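Local coordinates for competence/damage-inducible protein CinA (Agrobacterium tumefaciens, PDB 2A9S) that is of uncertain function but belongs to the CinA competence/damage-inducible family, whose relatives include nicotinamide mononucleotide deamidases, at residues E12-I17 and T44-S49; T19-L24 and S50-R55; T30-S33 and I39-A42; A100-A105 and A164-G169. All blocks are in the same frame, centred on the assembly; numbering follows the deposited sequence.

Interaction 1. Residues E12-I17 and T44-S49; sequences ELARRI and TEIAGS
Ile46 supplies the apolar side of this contact, pressing its side chain against Ala14 and Arg15 of the helix. Its CG1 lies 3.8 Å from Ala14 CB, a plain methyl-to-methylene touch. Its CD1 carries the contact further, running under the arginine, with Arg15 NH1 3.5 Å from Ile46 CD1. The methyl meets one face of the guanidinium, displaced toward the rim of the group, so a single methyl underlies the flat cation off centre. A bend at chi3 (-60°) folds the end of the Arg15 chain back over the isoleucine.

The polar links are indirect. A water at the edge of the guanidinium, in its plane, accepts from Arg15 NH2 at 2.9 Å and from Ala47 N at 2.8 Å, bridging helix and loop. Arg15 NH1 has its own partner in Glu11, with which it forms a salt bridge one turn earlier. Within the loop, Ile46 to Ser49 form a type II beta turn with Gly48 at its third position. Ile46 O takes two donors, Ser49 N at 2.9 Å and Ser49 OG at 2.8 Å, which hold the turn closed.

The contact packs the loop between helix 38-43 and strand 53-59 onto helix 8-24, where Ile46 also reaches Ile18. Helix 147-167 covers Leu13 and Ile17, while Glu45 forms a salt bridge with Arg151 of the second subunit.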
loop_
_atom_site.group_PDB
_atom_site.type_symbol
_atom_site.label_atom_id
_atom_site.label_comp_id
_atom_site.label_asym_id
_atom_site.label_seq_id
_atom_site.Cartn_x
_atom_site.Cartn_y
_atom_site.Cartn_z
ATOM N N GLU A 12 -16.010 -9.376 -0.004
ATOM C CA GLU A 12 -17.174 -9.287 0.923
ATOM C C GLU A 12 -16.784 -8.583 2.227
ATOM O O GLU A 12 -17.511 -7.683 2.717
ATOM C CB GLU A 12 -17.754 -10.695 1.232
ATOM C CG GLU A 12 -19.110 -10.709 1.982
ATOM C CD GLU A 12 -19.700 -12.122 2.362
ATOM O OE1 GLU A 12 -18.949 -13.136 2.597
ATOM O OE2 GLU A 12 -20.962 -12.201 2.476
ATOM N N LEU A 13 -15.640 -8.977 2.798
ATOM C CA LEU A 13 -15.206 -8.384 4.073
ATOM C C LEU A 13 -14.891 -6.882 3.900
ATOM O O LEU A 13 -15.311 -6.062 4.729
ATOM C CB LEU A 13 -14.014 -9.143 4.684
ATOM C CG LEU A 13 -14.240 -10.565 5.246
ATOM C CD1 LEU A 13 -12.862 -11.246 5.351
ATOM C CD2 LEU A 13 -14.947 -10.544 6.592
ATOM N N ALA A 14 -14.160 -6.540 2.836
ATOM C CA ALA A 14 -13.847 -5.148 2.533
ATOM C C ALA A 14 -15.145 -4.343 2.363
ATOM O O ALA A 14 -15.295 -3.227 2.907
ATOM C CB ALA A 14 -12.943 -5.064 1.274
ATOM N N ARG A 15 -16.107 -4.942 1.661
ATOM C CA ARG A 15 -17.387 -4.271 1.409
ATOM C C ARG A 15 -18.101 -4.022 2.732
ATOM O O ARG A 15 -18.664 -2.946 2.905
ATOM C CB ARG A 15 -18.288 -5.117 0.498
ATOM C CG ARG A 15 -19.449 -4.295 -0.128
ATOM C CD ARG A 15 -20.081 -5.003 -1.316
ATOM N NE ARG A 15 -19.117 -5.249 -2.403
ATOM C CZ ARG A 15 -18.688 -4.328 -3.271
ATOM N NH1 ARG A 15 -17.812 -4.665 -4.213
ATOM N NH2 ARG A 15 -19.121 -3.074 -3.218
ATOM N N ARG A 16 -18.045 -4.996 3.661
ATOM C CA ARG A 16 -18.684 -4.868 4.982
ATOM C C ARG A 16 -18.073 -3.689 5.760
ATOM O O ARG A 16 -18.786 -2.863 6.341
ATOM C CB ARG A 16 -18.603 -6.178 5.782
ATOM C CG ARG A 16 -18.929 -5.959 7.250
ATOM C CD ARG A 16 -19.424 -7.199 7.948
ATOM N NE ARG A 16 -19.809 -6.872 9.323
ATOM C CZ ARG A 16 -19.946 -7.785 10.285
ATOM N NH1 ARG A 16 -19.720 -9.063 10.015
ATOM N NH2 ARG A 16 -20.286 -7.418 11.516
ATOM N N ILE A 17 -16.751 -3.579 5.713
ATOM C CA ILE A 17 -16.058 -2.507 6.419
ATOM C C ILE A 17 -16.485 -1.134 5.863
ATOM O O ILE A 17 -16.811 -0.223 6.639
ATOM C CB ILE A 17 -14.539 -2.696 6.359
ATOM C CG1 ILE A 17 -14.147 -3.938 7.211
ATOM C CG2 ILE A 17 -13.819 -1.442 6.836
ATOM C CD1 ILE A 17 -12.742 -4.493 6.854
ATOM N N THR A 44 -9.752 -0.667 -1.017
ATOM C CA THR A 44 -10.013 0.370 -2.010
ATOM C C THR A 44 -10.562 -0.235 -3.313
ATOM O O THR A 44 -10.827 0.484 -4.271
ATOM C CB THR A 44 -8.799 1.250 -2.262
ATOM O OG1 THR A 44 -7.704 0.444 -2.674
ATOM C CG2 THR A 44 -8.369 1.998 -0.979
ATOM N N GLU A 45 -10.771 -1.553 -3.343
ATOM C CA GLU A 45 -11.575 -2.161 -4.424
ATOM C C GLU A 45 -13.069 -1.727 -4.366
ATOM O O GLU A 45 -13.783 -1.763 -5.375
ATOM C CB GLU A 45 -11.456 -3.690 -4.378
ATOM C CG GLU A 45 -10.149 -4.197 -5.005
ATOM C CD GLU A 45 -10.119 -3.964 -6.530
ATOM O OE1 GLU A 45 -10.877 -4.655 -7.294
ATOM O OE2 GLU A 45 -9.316 -3.116 -6.959
ATOM N N ILE A 46 -13.508 -1.286 -3.193
ATOM C CA ILE A 46 -14.899 -0.951 -2.933
ATOM C C ILE A 46 -15.247 0.512 -3.265
ATOM O O ILE A 46 -14.620 1.458 -2.750
ATOM C CB ILE A 46 -15.232 -1.262 -1.462
ATOM C CG1 ILE A 46 -14.757 -2.690 -1.080
ATOM C CG2 ILE A 46 -16.713 -0.945 -1.140
ATOM C CD1 ILE A 46 -15.376 -3.804 -1.863
ATOM N N ALA A 47 -16.233 0.696 -4.142
ATOM C CA ALA A 47 -16.707 2.040 -4.435
ATOM C C ALA A 47 -17.263 2.659 -3.148
ATOM O O ALA A 47 -17.994 2.008 -2.394
ATOM C CB ALA A 47 -17.748 2.030 -5.551
ATOM N N GLY A 48 -16.862 3.898 -2.888
ATOM C CA GLY A 48 -17.162 4.568 -1.619
ATOM C C GLY A 48 -16.067 4.447 -0.576
ATOM O O GLY A 48 -16.127 5.085 0.476
ATOM N N SER A 49 -15.044 3.638 -0.864
ATOM C CA SER A 49 -13.938 3.469 0.091
ATOM C C SER A 49 -13.161 4.759 0.467
ATOM O O SER A 49 -12.550 4.843 1.532
ATOM C CB SER A 49 -12.994 2.377 -0.376
ATOM O OG SER A 49 -12.394 2.700 -1.606
HETATM O O HOH W 1 -17.785 -1.390 -5.188
#

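Interaction 2. Residues T19-L24 and S50-R55; sequences TDFTPL and SAVVDR
Val52 presents both its methyls to the last turns of helix 8-24, where Phe21 and Thr22 receive them. The apolar part is the meeting with Phe21: Val52 CG1 stands 3.9 Å from Phe21 CB and equally far from CD2 of the ring, which it approaches obliquely. The two side chains run at about a right angle. With Val52 CG1 anti to the backbone N (chi1 171°), CG2 touches Phe21 CB and faces Thr22 OG1.

The mixed part is the approach of a hydroxyl to methyl groups. Thr22 OG1 comes within 3.4 Å of Val52 CG2, and Ala51 CB lies to one side, 4.1 Å from Thr22 OG1. The hydroxyl finds its hydrogen bond inside its own helix, at the carbonyl of Ile18.

Strand 28-32 holds Val52 from another direction through backbone bonding to Val28, while the ring of Phe21 goes on to meet that of Phe102, their planes at about 60°. The contact packs the end of the helix against the entry to strand 53-59. Since the threonine hydroxyl is already satisfied by Ile18, it can lie against methyl groups without a polar partner across the contact, and the two segments are joined by van der Waals packing alone.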
loop_
_atom_site.group_PDB
_atom_site.type_symbol
_atom_site.label_atom_id
_atom_site.label_comp_id
_atom_site.label_asym_id
_atom_site.label_seq_id
_atom_site.Cartn_x
_atom_site.Cartn_y
_atom_site.Cartn_z
ATOM N N THR A 19 -19.145 -0.409 4.174
ATOM C CA THR A 19 -20.572 -0.226 4.402
ATOM C C THR A 19 -20.876 0.191 5.858
ATOM O O THR A 19 -21.665 1.094 6.097
ATOM C CB THR A 19 -21.351 -1.484 3.977
ATOM O OG1 THR A 19 -21.042 -1.785 2.598
ATOM C CG2 THR A 19 -22.837 -1.228 4.092
ATOM N N ASP A 20 -20.211 -0.463 6.807
ATOM C CA ASP A 20 -20.401 -0.209 8.240
ATOM C C ASP A 20 -19.778 1.114 8.679
ATOM O O ASP A 20 -20.398 1.888 9.430
ATOM C CB ASP A 20 -19.829 -1.366 9.070
ATOM C CG ASP A 20 -20.798 -2.548 9.213
ATOM O OD1 ASP A 20 -22.013 -2.433 8.887
ATOM O OD2 ASP A 20 -20.334 -3.607 9.689
ATOM N N PHE A 21 -18.542 1.375 8.233
ATOM C CA PHE A 21 -17.791 2.490 8.780
ATOM C C PHE A 21 -18.330 3.810 8.231
ATOM O O PHE A 21 -18.229 4.845 8.890
ATOM C CB PHE A 21 -16.302 2.349 8.471
ATOM C CG PHE A 21 -15.592 1.321 9.322
ATOM C CD1 PHE A 21 -16.275 0.267 9.905
ATOM C CD2 PHE A 21 -14.219 1.398 9.499
ATOM C CE1 PHE A 21 -15.596 -0.686 10.675
ATOM C CE2 PHE A 21 -13.538 0.446 10.266
ATOM C CZ PHE A 21 -14.221 -0.589 10.846
ATOM N N THR A 22 -18.896 3.780 7.032
ATOM C CA THR A 22 -19.343 5.054 6.420
ATOM C C THR A 22 -20.405 5.775 7.303
ATOM O O THR A 22 -20.198 6.942 7.666
ATOM C CB THR A 22 -19.798 4.899 4.944
ATOM O OG1 THR A 22 -18.688 4.465 4.110
ATOM C CG2 THR A 22 -20.328 6.243 4.426
ATOM N N PRO A 23 -21.543 5.110 7.629
ATOM C CA PRO A 23 -22.539 5.809 8.475
ATOM C C PRO A 23 -22.081 6.085 9.903
ATOM O O PRO A 23 -22.630 6.978 10.557
ATOM C CB PRO A 23 -23.748 4.857 8.481
ATOM C CG PRO A 23 -23.157 3.485 8.206
ATOM C CD PRO A 23 -22.031 3.785 7.198
ATOM N N LEU A 24 -21.101 5.324 10.367
ATOM C CA LEU A 24 -20.480 5.569 11.650
ATOM C C LEU A 24 -19.447 6.715 11.644
ATOM O O LEU A 24 -19.011 7.169 12.713
ATOM C CB LEU A 24 -19.875 4.254 12.193
ATOM C CG LEU A 24 -20.855 3.140 12.625
ATOM C CD1 LEU A 24 -20.132 1.816 12.867
ATOM C CD2 LEU A 24 -21.606 3.578 13.872
ATOM N N SER A 50 -13.221 5.768 -0.399
ATOM C CA SER A 50 -12.571 7.053 -0.145
ATOM C C SER A 50 -13.120 7.715 1.122
ATOM O O SER A 50 -12.422 8.500 1.749
ATOM C CB SER A 50 -12.779 7.986 -1.331
ATOM O OG SER A 50 -14.158 8.010 -1.637
ATOM N N ALA A 51 -14.341 7.361 1.526
ATOM C CA ALA A 51 -14.919 7.920 2.743
ATOM C C ALA A 51 -14.269 7.362 4.000
ATOM O O ALA A 51 -14.363 7.973 5.077
ATOM C CB ALA A 51 -16.417 7.644 2.790
ATOM N N VAL A 52 -13.626 6.198 3.857
ATOM C CA VAL A 52 -13.227 5.383 5.013
ATOM C C VAL A 52 -11.710 5.206 5.102
ATOM O O VAL A 52 -11.150 5.184 6.187
ATOM C CB VAL A 52 -13.912 3.981 4.959
ATOM C CG1 VAL A 52 -13.340 3.001 6.037
ATOM C CG2 VAL A 52 -15.432 4.111 5.086
ATOM N N VAL A 53 -11.043 5.056 3.958
ATOM C CA VAL A 53 -9.626 4.750 4.000
ATOM C C VAL A 53 -8.824 6.056 4.077
ATOM O O VAL A 53 -8.861 6.877 3.159
ATOM C CB VAL A 53 -9.190 3.858 2.813
ATOM C CG1 VAL A 53 -7.706 3.572 2.923
ATOM C CG2 VAL A 53 -9.946 2.555 2.792
ATOM N N ASP A 54 -8.121 6.254 5.177
ATOM C CA ASP A 54 -7.421 7.508 5.393
ATOM C C ASP A 54 -6.058 7.474 4.723
ATOM O O ASP A 54 -5.812 8.260 3.799
ATOM C CB ASP A 54 -7.325 7.818 6.869
ATOM C CG ASP A 54 -6.655 9.169 7.144
ATOM O OD1 ASP A 54 -7.190 10.189 6.646
ATOM O OD2 ASP A 54 -5.621 9.185 7.847
ATOM N N ARG A 55 -5.199 6.563 5.158
ATOM C CA ARG A 55 -3.889 6.419 4.520
ATOM C C ARG A 55 -3.321 5.058 4.818
ATOM O O ARG A 55 -3.826 4.325 5.674
ATOM C CB ARG A 55 -2.910 7.518 4.982
ATOM C CG ARG A 55 -2.579 7.434 6.469
ATOM C CD ARG A 55 -1.884 8.701 6.973
ATOM N NE ARG A 55 -2.778 9.847 6.921
ATOM C CZ ARG A 55 -2.395 11.112 7.073
ATOM N NH1 ARG A 55 -1.106 11.438 7.294
ATOM N NH2 ARG A 55 -3.300 12.053 6.995
#

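Interaction 3. Residues T30-S33 and I39-A42; sequences TAES and IAGA
The carboxylate of Glu32 faces the first turn of helix 38-43 and receives two consecutive backbone amides, one on each oxygen. Ile39 N donates to Glu32 OE1 at 3.0 Å and Ala40 N to Glu32 OE2 at 3.0 Å, both through nearly straight N-H bonds. Both amides arrive on the syn side, yet each lies just under 30° out of the carboxylate plane, so the flat group is tilted against the pair of N-H bonds. The Glu32 chain is extended beyond CG, which carries the carboxylate from the strand to the helix. Two bonds fix its rotation, and Thr35 OG1 adds a further hydrogen bond to OE1.

These elements belong to the beta-alpha-beta unit formed by strand 28-32, helix 38-43 and strand 53-59. Glu32 ends the first strand, and its carboxylate meets amides at the N-terminal end of the helix, where the helix dipole would probably favour a negative charge.

Ile39 crosses Glu32 obliquely, its CB 3.5 Å from Glu32 OE1 and its CG1 running beside the same oxygen. The branch methyl CG2 turns instead toward Thr30, whose CG2 lies 4.1 Å from Ile39 CG2, the two side chains running antiparallel, side by side. Thr30 OG1 sits between its backbone N and carbonyl carbon (chi1 63°), where it faces Ala40 CB at 3.7 Å and makes a weak hydrogen bond to Glu32 OE2. Beyond Ile39 lie Val155, Ala158 and Leu159 of helix 147-167, and Tyr60 of the second subunit packs on Ala40.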
loop_
_atom_site.group_PDB
_atom_site.type_symbol
_atom_site.label_atom_id
_atom_site.label_comp_id
_atom_site.label_asym_id
_atom_site.label_seq_id
_atom_site.Cartn_x
_atom_site.Cartn_y
_atom_site.Cartn_z
ATOM N N THR A 30 -3.721 1.678 7.478
ATOM C CA THR A 30 -3.131 0.350 7.423
ATOM C C THR A 30 -1.639 0.512 7.488
ATOM O O THR A 30 -1.096 1.503 6.976
ATOM C CB THR A 30 -3.536 -0.378 6.091
ATOM O OG1 THR A 30 -3.018 0.340 4.974
ATOM C CG2 THR A 30 -5.082 -0.391 5.928
ATOM N N ALA A 31 -0.971 -0.481 8.071
ATOM C CA ALA A 31 0.475 -0.495 8.141
ATOM C C ALA A 31 0.899 -1.894 7.729
ATOM O O ALA A 31 0.575 -2.842 8.436
ATOM C CB ALA A 31 0.937 -0.226 9.555
ATOM N N GLU A 32 1.638 -2.033 6.632
ATOM C CA GLU A 32 1.791 -3.349 6.036
ATOM C C GLU A 32 3.247 -3.685 5.785
ATOM O O GLU A 32 3.975 -2.928 5.148
ATOM C CB GLU A 32 1.026 -3.428 4.705
ATOM C CG GLU A 32 -0.448 -3.014 4.842
ATOM C CD GLU A 32 -1.213 -3.217 3.593
ATOM O OE1 GLU A 32 -1.081 -4.316 3.011
ATOM O OE2 GLU A 32 -1.965 -2.279 3.233
ATOM N N SER A 33 3.654 -4.844 6.253
ATOM C CA SER A 33 4.961 -5.326 5.913
ATOM C C SER A 33 4.722 -6.414 4.823
ATOM O O SER A 33 4.738 -6.107 3.584
ATOM C CB SER A 33 5.657 -5.766 7.211
ATOM O OG SER A 33 7.044 -6.052 7.042
ATOM N N ILE A 39 -3.656 -4.963 1.711
ATOM C CA ILE A 39 -4.784 -4.717 2.623
ATOM C C ILE A 39 -5.493 -3.421 2.201
ATOM O O ILE A 39 -6.731 -3.415 2.011
ATOM C CB ILE A 39 -4.376 -4.656 4.130
ATOM C CG1 ILE A 39 -3.725 -5.975 4.588
ATOM C CG2 ILE A 39 -5.637 -4.318 4.981
ATOM C CD1 ILE A 39 -3.252 -5.925 6.008
ATOM N N ALA A 40 -4.719 -2.324 2.077
ATOM C CA ALA A 40 -5.265 -1.080 1.503
ATOM C C ALA A 40 -5.849 -1.367 0.111
ATOM O O ALA A 40 -6.904 -0.820 -0.224
ATOM C CB ALA A 40 -4.209 0.013 1.444
ATOM N N GLY A 41 -5.173 -2.223 -0.670
ATOM C CA GLY A 41 -5.626 -2.584 -2.023
ATOM C C GLY A 41 -7.035 -3.188 -1.985
ATOM O O GLY A 41 -7.940 -2.775 -2.716
ATOM N N ALA A 42 -7.222 -4.157 -1.099
ATOM C CA ALA A 42 -8.512 -4.807 -0.938
ATOM C C ALA A 42 -9.610 -3.832 -0.501
ATOM O O ALA A 42 -10.677 -3.824 -1.079
ATOM C CB ALA A 42 -8.415 -6.008 -0.007
#

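Interaction 4. Residues A100-A105 and A164-G169; sequences ANFAVA and ALNQAG
Phe102 and Leu165 form the tight part of this contact. One methyl of the leucine, CD2, comes within 3.4 Å of Phe102 CD1 and 3.8 Å of both Phe102 CB and CG, so it is lodged beside the root of the ring and its near ortho carbon. It approaches the ring obliquely, and the two side chains lie alongside each other, pointing opposite ways. Leu165 has its CG anti to the backbone N (chi1 -176°), which sends the side chain from the helix toward the strand. Both residues are buried.

Toward the far end of the ring the partner changes to Asn166, which is partly exposed. Its OD1 lies at the ring edge, near the ring plane, 3.7 Å from Phe102 CZ, while its CB is 4.0 Å from Phe102 CE2. The amide plane is turned 58° from the ring, and the side chains cross rather than stack. Beyond this, the helix gives way to Ala168 and Gly169, both exposed.

Phe102 begins the strand 102-108, in the middle of the mixed sheet, and helix 147-167 brings its C-terminal turn against it. Phe21 of helix 8-24 meets the ring as well, and Leu26 touches both Phe102 and Asn166.

Chemically, the contact couples a hydrocarbon packing at the base of the ring with a carbonyl oxygen at its rim. The ring edge, carrying the partial positive charge of its C-H groups, is a compatible neighbour for that oxygen, consistent with a weak electrostatic attraction beside the dispersion forces of the leucine.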
loop_
_atom_site.group_PDB
_atom_site.type_symbol
_atom_site.label_atom_id
_atom_site.label_comp_id
_atom_site.label_asym_id
_atom_site.label_seq_id
_atom_site.Cartn_x
_atom_site.Cartn_y
_atom_site.Cartn_z
ATOM N N ALA A 100 -7.136 8.451 11.249
ATOM C CA ALA A 100 -8.058 7.324 11.350
ATOM C C ALA A 100 -8.531 7.121 12.782
ATOM O O ALA A 100 -7.859 7.504 13.739
ATOM C CB ALA A 100 -7.411 6.043 10.852
ATOM N N ASN A 101 -9.695 6.503 12.905
ATOM C CA ASN A 101 -10.150 5.948 14.166
ATOM C C ASN A 101 -9.535 4.598 14.534
ATOM O O ASN A 101 -9.388 4.303 15.721
ATOM C CB ASN A 101 -11.661 5.801 14.148
ATOM C CG ASN A 101 -12.350 7.077 13.741
ATOM O OD1 ASN A 101 -12.574 7.341 12.559
ATOM N ND2 ASN A 101 -12.665 7.904 14.739
ATOM N N PHE A 102 -9.233 3.767 13.518
ATOM C CA PHE A 102 -8.654 2.424 13.735
ATOM C C PHE A 102 -7.437 2.242 12.837
ATOM O O PHE A 102 -7.415 2.770 11.720
ATOM C CB PHE A 102 -9.648 1.312 13.348
ATOM C CG PHE A 102 -11.010 1.412 14.020
ATOM C CD1 PHE A 102 -11.126 1.457 15.404
ATOM C CD2 PHE A 102 -12.166 1.443 13.245
ATOM C CE1 PHE A 102 -12.386 1.557 16.023
ATOM C CE2 PHE A 102 -13.425 1.542 13.841
ATOM C CZ PHE A 102 -13.542 1.589 15.231
ATOM N N ALA A 103 -6.441 1.490 13.302
ATOM C CA ALA A 103 -5.335 1.092 12.416
ATOM C C ALA A 103 -5.183 -0.418 12.501
ATOM O O ALA A 103 -5.463 -1.037 13.554
ATOM C CB ALA A 103 -4.034 1.788 12.770
ATOM N N VAL A 104 -4.816 -1.027 11.385
ATOM C CA VAL A 104 -4.457 -2.445 11.395
ATOM C C VAL A 104 -3.027 -2.550 10.877
ATOM O O VAL A 104 -2.682 -1.908 9.870
ATOM C CB VAL A 104 -5.445 -3.321 10.545
ATOM C CG1 VAL A 104 -5.549 -2.817 9.079
ATOM C CG2 VAL A 104 -5.086 -4.859 10.680
ATOM N N ALA A 105 -2.227 -3.386 11.547
ATOM C CA ALA A 105 -0.814 -3.574 11.226
ATOM C C ALA A 105 -0.509 -5.063 11.074
ATOM O O ALA A 105 -1.010 -5.869 11.857
ATOM C CB ALA A 105 0.059 -2.987 12.348
ATOM N N ALA A 164 -13.995 -6.772 13.928
ATOM C CA ALA A 164 -14.082 -7.108 15.352
ATOM C C ALA A 164 -13.774 -5.919 16.255
ATOM O O ALA A 164 -14.464 -5.704 17.275
ATOM C CB ALA A 164 -13.164 -8.277 15.683
ATOM N N LEU A 165 -12.746 -5.148 15.889
ATOM C CA LEU A 165 -12.345 -3.960 16.650
ATOM C C LEU A 165 -13.470 -2.936 16.652
ATOM O O LEU A 165 -13.733 -2.337 17.695
ATOM C CB LEU A 165 -11.054 -3.340 16.112
ATOM C CG LEU A 165 -10.461 -2.142 16.873
ATOM C CD1 LEU A 165 -9.830 -2.578 18.189
ATOM C CD2 LEU A 165 -9.414 -1.447 15.989
ATOM N N ASN A 166 -14.154 -2.766 15.514
ATOM C CA ASN A 166 -15.328 -1.886 15.480
ATOM C C ASN A 166 -16.511 -2.355 16.348
ATOM O O ASN A 166 -17.153 -1.547 17.030
ATOM C CB ASN A 166 -15.828 -1.673 14.066
ATOM C CG ASN A 166 -16.994 -0.675 14.010
ATOM O OD1 ASN A 166 -16.968 0.367 14.678
ATOM N ND2 ASN A 166 -18.014 -0.998 13.232
ATOM N N GLN A 167 -16.807 -3.656 16.285
ATOM C CA GLN A 167 -17.867 -4.269 17.109
ATOM C C GLN A 167 -17.646 -3.944 18.573
ATOM O O GLN A 167 -18.588 -3.585 19.290
ATOM C CB GLN A 167 -17.874 -5.787 16.927
ATOM C CG GLN A 167 -18.373 -6.257 15.578
ATOM C CD GLN A 167 -18.344 -7.786 15.441
ATOM O OE1 GLN A 167 -17.618 -8.493 16.172
ATOM N NE2 GLN A 167 -19.133 -8.304 14.494
ATOM N N ALA A 168 -16.392 -4.043 19.000
ATOM C CA ALA A 168 -15.966 -3.736 20.360
ATOM C C ALA A 168 -15.994 -2.236 20.741
ATOM O O ALA A 168 -15.496 -1.861 21.800
ATOM C CB ALA A 168 -14.568 -4.319 20.601
ATOM N N GLY A 169 -16.560 -1.376 19.899
ATOM C CA GLY A 169 -16.569 0.071 20.186
ATOM C C GLY A 169 -17.932 0.730 20.055
ATOM O O GLY A 169 -18.804 0.222 19.339
#

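How the interactions relate
From the N terminus, helix 8-24 enters interaction 1 with its middle turns and interaction 2 with its last ones; the partners, 44-49 and 50-55, follow directly on one another, so the two loops cross. Interaction 3 is nested within both, closing the short connection between strand 28-32 and helix 38-43. Interaction 4 comes later in series, bringing the C-terminal helix 147-167 back to strand 102-108. The sheet unites the last three: strand 28-32 lies between 53-59 and 102-108, with Ala31 N 2.9 Å from Val104 O. Phe21 and Phe102 join interactions 2 and 4, and the first three contacts all touch the second subunit.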